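Local coordinates for protein cytochrome P450 (CYP102L1) (Mycobacterium phage Adler, PDB 6N6Q) that binds heme and, as a virus-encoded member of the cytochrome P450 family, probably catalyses the oxidation of a substrate by oxygen activated at the heme iron, at residues 87-92 with 98-103; 195-200 with 204-209. One frame throughout, in Å; residues are numbered along the deposited sequence.

Contact 1. Residues 87-92 with 98-103; sequences KLRSVA and TAYNSE. With CAC (cacodylate ion), chain F.
Arg-89 reaches from the helix 89-92 across to the loop 98-103 and meets Thr-98, Ala-99, Tyr-100 and Glu-103. Its CG lies 3.8 Å from Thr-98 CB, the two side chains sliding past each other in opposite directions. CD lies 3.7 Å from each of Thr-98 O and Tyr-100 OH, and a bend at chi3 (60°) turns the guanidinium onto the tyrosine ring. NE is 3.7 Å from Tyr-100 CE2. The guanidinium lies nearly parallel to the ring (18°), with Tyr-100 CE2 over the centre of its face, 3.3 Å from Arg-89 CZ, and Arg-89 NH1 over the ring, displaced toward the rim. At the guanidinium edge, NH2 donates to Glu-103 OE2 at 2.8 Å, near the guanidinium plane and on the syn side of the carboxylate. NH1 touches Ala-99 CA and adds two weak bonds, to Thr-98 O and to Glu-103 OE1. The carboxylate is itself steadied by Tyr-100 N, which gives OE1 a 2.9 Å bond, while Tyr-100 OH pairs with His-86. Ser-102 N binds a cacodylate ion, probably from the crystallisation liquor. Thr-98 CG2 packs on Leu-88 CB, and Leu-88 also touches Leu-192 of helix 183-196; the loop runs on into helix 104-113, with the side chain of Ala-99 about 7 Å from the heme.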
loop_
_atom_site.group_PDB
_atom_site.type_symbol
_atom_site.label_atom_id
_atom_site.label_comp_id
_atom_site.label_asym_id
_atom_site.label_seq_id
_atom_site.Cartn_x
_atom_site.Cartn_y
_atom_site.Cartn_z
ATOM N N LYS A 87 -5.937 1.553 -16.003
ATOM C CA LYS A 87 -6.527 2.884 -15.939
ATOM C C LYS A 87 -5.622 3.861 -15.200
ATOM O O LYS A 87 -5.693 5.071 -15.440
ATOM C CB LYS A 87 -7.905 2.809 -15.282
ATOM C CG LYS A 87 -8.906 1.986 -16.081
ATOM C CD LYS A 87 -9.814 1.164 -15.178
ATOM C CE LYS A 87 -10.761 2.041 -14.381
ATOM N NZ LYS A 87 -11.678 2.801 -15.273
ATOM N N LEU A 88 -4.765 3.361 -14.311
ATOM C CA LEU A 88 -3.816 4.213 -13.611
ATOM C C LEU A 88 -2.642 4.636 -14.484
ATOM O O LEU A 88 -1.861 5.497 -14.065
ATOM C CB LEU A 88 -3.296 3.507 -12.357
ATOM C CG LEU A 88 -4.286 3.386 -11.199
ATOM C CD1 LEU A 88 -3.628 2.719 -10.004
ATOM C CD2 LEU A 88 -4.834 4.754 -10.822
ATOM N N ARG A 89 -2.498 4.058 -15.681
ATOM C CA ARG A 89 -1.446 4.492 -16.591
ATOM C C ARG A 89 -1.654 5.926 -17.059
ATOM O O ARG A 89 -0.693 6.575 -17.485
ATOM C CB ARG A 89 -1.365 3.553 -17.795
ATOM C CG ARG A 89 -0.958 2.129 -17.442
ATOM C CD ARG A 89 -0.934 1.241 -18.674
ATOM N NE ARG A 89 0.004 1.725 -19.681
ATOM C CZ ARG A 89 1.271 1.332 -19.775
ATOM N NH1 ARG A 89 1.756 0.440 -18.921
ATOM N NH2 ARG A 89 2.051 1.825 -20.726
ATOM N N SER A 90 -2.886 6.436 -16.989
ATOM C CA SER A 90 -3.130 7.838 -17.299
ATOM C C SER A 90 -2.473 8.768 -16.289
ATOM O O SER A 90 -2.271 9.950 -16.591
ATOM C CB SER A 90 -4.634 8.112 -17.360
ATOM O OG SER A 90 -5.235 7.408 -18.433
ATOM N N VAL A 91 -2.135 8.264 -15.105
ATOM C CA VAL A 91 -1.477 9.048 -14.062
ATOM C C VAL A 91 -0.004 8.666 -13.935
ATOM O O VAL A 91 0.877 9.517 -14.055
ATOM C CB VAL A 91 -2.210 8.899 -12.710
ATOM C CG1 VAL A 91 -1.477 9.660 -11.619
ATOM C CG2 VAL A 91 -3.650 9.371 -12.832
ATOM N N ALA A 92 0.279 7.385 -13.707
ATOM C CA ALA A 92 1.632 6.919 -13.437
ATOM C C ALA A 92 2.371 6.438 -14.682
ATOM O O ALA A 92 3.551 6.087 -14.578
ATOM C CB ALA A 92 1.601 5.797 -12.395
ATOM N N THR A 98 2.616 0.368 -12.893
ATOM C CA THR A 98 1.649 0.271 -13.975
ATOM C C THR A 98 2.264 -0.120 -15.313
ATOM O O THR A 98 1.538 -0.200 -16.309
ATOM C CB THR A 98 0.898 1.601 -14.127
ATOM O OG1 THR A 98 1.840 2.675 -14.252
ATOM C CG2 THR A 98 0.006 1.848 -12.917
ATOM N N ALA A 99 3.569 -0.369 -15.369
ATOM C CA ALA A 99 4.200 -0.729 -16.629
ATOM C C ALA A 99 3.928 -2.187 -16.975
ATOM O O ALA A 99 3.792 -3.044 -16.099
ATOM C CB ALA A 99 5.708 -0.485 -16.570
ATOM N N TYR A 100 3.842 -2.460 -18.274
ATOM C CA TYR A 100 3.730 -3.835 -18.731
ATOM C C TYR A 100 5.062 -4.557 -18.547
ATOM O O TYR A 100 6.121 -3.940 -18.400
ATOM C CB TYR A 100 3.303 -3.889 -20.198
ATOM C CG TYR A 100 1.995 -3.187 -20.488
ATOM C CD1 TYR A 100 0.796 -3.673 -19.982
ATOM C CD2 TYR A 100 1.957 -2.048 -21.281
ATOM C CE1 TYR A 100 -0.402 -3.037 -20.247
ATOM C CE2 TYR A 100 0.764 -1.407 -21.554
ATOM C CZ TYR A 100 -0.411 -1.904 -21.034
ATOM O OH TYR A 100 -1.600 -1.266 -21.303
ATOM N N ASN A 101 4.997 -5.889 -18.552
ATOM C CA ASN A 101 6.213 -6.678 -18.393
ATOM C C ASN A 101 7.164 -6.482 -19.567
ATOM O O ASN A 101 8.386 -6.505 -19.386
ATOM C CB ASN A 101 5.862 -8.158 -18.232
ATOM C CG ASN A 101 4.887 -8.405 -17.096
ATOM O OD1 ASN A 101 5.258 -8.365 -15.923
ATOM N ND2 ASN A 101 3.634 -8.671 -17.441
ATOM N N SER A 102 6.626 -6.279 -20.772
ATOM C CA SER A 102 7.456 -6.147 -21.962
ATOM C C SER A 102 8.113 -4.778 -22.083
ATOM O O SER A 102 9.141 -4.659 -22.760
ATOM C CB SER A 102 6.623 -6.423 -23.216
ATOM O OG SER A 102 5.541 -5.512 -23.313
ATOM N N GLU A 103 7.548 -3.749 -21.456
ATOM C CA GLU A 103 8.110 -2.408 -21.569
ATOM C C GLU A 103 9.511 -2.361 -20.972
ATOM O O GLU A 103 9.732 -2.785 -19.834
ATOM C CB GLU A 103 7.197 -1.394 -20.879
ATOM C CG GLU A 103 6.000 -0.981 -21.723
ATOM C CD GLU A 103 5.054 -0.055 -20.986
ATOM O OE1 GLU A 103 4.902 -0.216 -19.756
ATOM O OE2 GLU A 103 4.463 0.833 -21.636
HETATM AS AS CAC F . 2.538 -7.558 -20.903
HETATM O O1 CAC F . 4.141 -7.002 -21.233
HETATM O O2 CAC F . 1.875 -7.581 -19.309
HETATM C C1 CAC F . 1.346 -6.573 -22.039
HETATM C C2 CAC F . 2.384 -9.313 -21.658
#

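Contact 2. Residues 195-200 with 204-209; sequences ANRRTD and FYEQFL
Arg-197 and Glu-206 approach from opposite directions and bridge the loop between helix 183-196 and helix 206-209 with a salt bridge. The charge pairing is concentrated on one oxygen: Glu-206 OE2 lies 2.6 Å from Arg-197 NH2 and 2.8 Å from Arg-197 NH1, so both end nitrogens grip the same atom through its syn lone pair. Both bonds are well short of straight, as expected when two donors of one guanidinium converge on a single acceptor. A weak third bond runs from Arg-197 NH2 to Glu-206 OE1. Guanidinium and carboxylate are nearly coplanar, 17° apart, and meet edge to edge. With chi1 of Glu-206 at 80°, CG sits between the backbone N and the carbonyl carbon, and the extended chain beyond it carries the acid across to the arginine.

Arg-197 NE bonds to Tyr-194 O, and the guanidinium also makes a cation-pi contact with Tyr-194, whose hydroxyl adds a weak bond to Glu-206 OE2, while Glu-206 OE1 forms a second salt bridge, with Arg-214 of helix 212-237. Nonpolar contact comes from outside the two segments, where the arginine side chain touches Ile-202 and Pro-203.

Shared between two arginines, the carboxylate is probably stabilised in its ionised form, and this surface cluster ties the end of helix 183-196, the short helix 206-209 and helix 212-237 together by charge.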
loop_
_atom_site.group_PDB
_atom_site.type_symbol
_atom_site.label_atom_id
_atom_site.label_comp_id
_atom_site.label_asym_id
_atom_site.label_seq_id
_atom_site.Cartn_x
_atom_site.Cartn_y
_atom_site.Cartn_z
ATOM N N ALA A 195 -9.044 9.009 -13.652
ATOM C CA ALA A 195 -8.514 7.823 -14.317
ATOM C C ALA A 195 -9.434 6.621 -14.140
ATOM O O ALA A 195 -9.620 5.837 -15.077
ATOM C CB ALA A 195 -7.116 7.509 -13.786
ATOM N N ASN A 196 -10.019 6.462 -12.950
ATOM C CA ASN A 196 -10.862 5.304 -12.677
ATOM C C ASN A 196 -12.215 5.392 -13.373
ATOM O O ASN A 196 -12.920 4.378 -13.445
ATOM C CB ASN A 196 -11.058 5.143 -11.167
ATOM C CG ASN A 196 -11.742 3.835 -10.798
ATOM O OD1 ASN A 196 -12.969 3.744 -10.785
ATOM N ND2 ASN A 196 -10.945 2.818 -10.491
ATOM N N ARG A 197 -12.586 6.568 -13.882
ATOM C CA ARG A 197 -13.851 6.771 -14.581
ATOM C C ARG A 197 -14.139 5.635 -15.549
ATOM O O ARG A 197 -13.329 5.334 -16.431
ATOM C CB ARG A 197 -13.821 8.091 -15.349
ATOM C CG ARG A 197 -13.820 9.352 -14.514
ATOM C CD ARG A 197 -13.888 10.534 -15.459
ATOM N NE ARG A 197 -13.055 10.281 -16.631
ATOM C CZ ARG A 197 -13.336 10.703 -17.858
ATOM N NH1 ARG A 197 -14.439 11.403 -18.089
ATOM N NH2 ARG A 197 -12.514 10.417 -18.859
ATOM N N ARG A 198 -15.296 5.003 -15.387
ATOM C CA ARG A 198 -15.633 3.877 -16.238
ATOM C C ARG A 198 -16.114 4.364 -17.603
ATOM O O ARG A 198 -16.599 5.488 -17.756
ATOM C CB ARG A 198 -16.690 2.995 -15.575
ATOM C CG ARG A 198 -16.727 1.561 -16.097
ATOM C CD ARG A 198 -15.324 0.969 -16.224
ATOM N NE ARG A 198 -14.732 1.219 -17.537
ATOM C CZ ARG A 198 -13.474 0.947 -17.864
ATOM N NH1 ARG A 198 -12.657 0.397 -16.978
ATOM N NH2 ARG A 198 -13.037 1.231 -19.084
ATOM N N THR A 199 -15.974 3.484 -18.601
ATOM C CA THR A 199 -16.260 3.834 -19.991
ATOM C C THR A 199 -17.668 4.385 -20.176
ATOM O O THR A 199 -17.911 5.167 -21.103
ATOM C CB THR A 199 -16.056 2.610 -20.889
ATOM O OG1 THR A 199 -16.518 2.903 -22.214
ATOM C CG2 THR A 199 -16.819 1.408 -20.343
ATOM N N ASP A 200 -18.605 3.996 -19.311
ATOM C CA ASP A 200 -19.948 4.556 -19.392
ATOM C C ASP A 200 -19.989 5.977 -18.847
ATOM O O ASP A 200 -20.665 6.843 -19.412
ATOM C CB ASP A 200 -20.938 3.661 -18.647
ATOM C CG ASP A 200 -20.864 2.214 -19.096
ATOM O OD1 ASP A 200 -20.313 1.384 -18.341
ATOM O OD2 ASP A 200 -21.342 1.912 -20.211
ATOM N N PHE A 204 -18.562 10.147 -24.671
ATOM C CA PHE A 204 -18.048 9.674 -25.953
ATOM C C PHE A 204 -17.182 10.708 -26.659
ATOM O O PHE A 204 -16.377 10.339 -27.521
ATOM C CB PHE A 204 -19.206 9.273 -26.869
ATOM C CG PHE A 204 -19.856 7.971 -26.497
ATOM C CD1 PHE A 204 -19.176 7.027 -25.746
ATOM C CD2 PHE A 204 -21.149 7.690 -26.907
ATOM C CE1 PHE A 204 -19.776 5.825 -25.406
ATOM C CE2 PHE A 204 -21.755 6.491 -26.571
ATOM C CZ PHE A 204 -21.067 5.558 -25.820
ATOM N N TYR A 205 -17.321 11.985 -26.321
ATOM C CA TYR A 205 -16.621 13.053 -27.023
ATOM C C TYR A 205 -15.987 14.018 -26.033
ATOM O O TYR A 205 -16.042 15.240 -26.203
ATOM C CB TYR A 205 -17.569 13.776 -27.975
ATOM C CG TYR A 205 -18.397 12.824 -28.810
ATOM C CD1 TYR A 205 -17.854 12.197 -29.923
ATOM C CD2 TYR A 205 -19.716 12.536 -28.475
ATOM C CE1 TYR A 205 -18.602 11.318 -30.686
ATOM C CE2 TYR A 205 -20.473 11.657 -29.234
ATOM C CZ TYR A 205 -19.910 11.051 -30.338
ATOM O OH TYR A 205 -20.656 10.175 -31.096
ATOM N N GLU A 206 -15.373 13.480 -24.973
ATOM C CA GLU A 206 -14.663 14.334 -24.028
ATOM C C GLU A 206 -13.389 14.893 -24.644
ATOM O O GLU A 206 -12.902 15.948 -24.221
ATOM C CB GLU A 206 -14.333 13.560 -22.750
ATOM C CG GLU A 206 -13.111 12.657 -22.876
ATOM C CD GLU A 206 -12.811 11.883 -21.607
ATOM O OE1 GLU A 206 -11.970 10.960 -21.662
ATOM O OE2 GLU A 206 -13.414 12.194 -20.557
ATOM N N GLN A 207 -12.841 14.203 -25.644
ATOM C CA GLN A 207 -11.616 14.630 -26.302
ATOM C C GLN A 207 -11.812 15.870 -27.159
ATOM O O GLN A 207 -10.820 16.473 -27.584
ATOM C CB GLN A 207 -11.074 13.494 -27.172
ATOM C CG GLN A 207 -11.890 13.227 -28.437
ATOM C CD GLN A 207 -13.217 12.539 -28.164
ATOM O OE1 GLN A 207 -13.471 12.068 -27.055
ATOM N NE2 GLN A 207 -14.073 12.479 -29.180
ATOM N N PHE A 208 -13.050 16.270 -27.406
ATOM C CA PHE A 208 -13.361 17.258 -28.429
ATOM C C PHE A 208 -14.138 18.457 -27.911
ATOM O O PHE A 208 -13.860 19.587 -28.320
ATOM C CB PHE A 208 -14.149 16.572 -29.552
ATOM C CG PHE A 208 -14.433 17.457 -30.720
ATOM C CD1 PHE A 208 -15.644 18.116 -30.827
ATOM C CD2 PHE A 208 -13.489 17.626 -31.717
ATOM C CE1 PHE A 208 -15.908 18.930 -31.905
ATOM C CE2 PHE A 208 -13.747 18.441 -32.797
ATOM C CZ PHE A 208 -14.958 19.090 -32.891
ATOM N N LEU A 209 -15.117 18.241 -27.027
ATOM C CA LEU A 209 -15.947 19.345 -26.556
ATOM C C LEU A 209 -15.155 20.328 -25.708
ATOM O O LEU A 209 -15.477 21.523 -25.682
ATOM C CB LEU A 209 -17.132 18.806 -25.757
ATOM C CG LEU A 209 -18.067 17.857 -26.503
ATOM C CD1 LEU A 209 -19.069 17.260 -25.540
ATOM C CD2 LEU A 209 -18.770 18.591 -27.628
#

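In the fold
Contact 1 closes before contact 2 opens along the chain, and their centres lie 19 Å apart on the same side of the chain's centre. Contact 1 is the deeper, about 17 Å from the centre of the chain to its own centre and with one side chain about 7 Å from the heme, whereas contact 2 is at the surface, about 28 Å out. Helix 183-196 connects them: its side chains pack on the segment 87-92, and its end leads into the loop of contact 2. Lys-87 NZ of contact 1 probably hydrogen-bonds to Asn-196 O of contact 2 at 2.7 Å. This bond and the packing of Lys-87 O on Ala-195 CB join the two contacts directly within the cytochrome P450 fold.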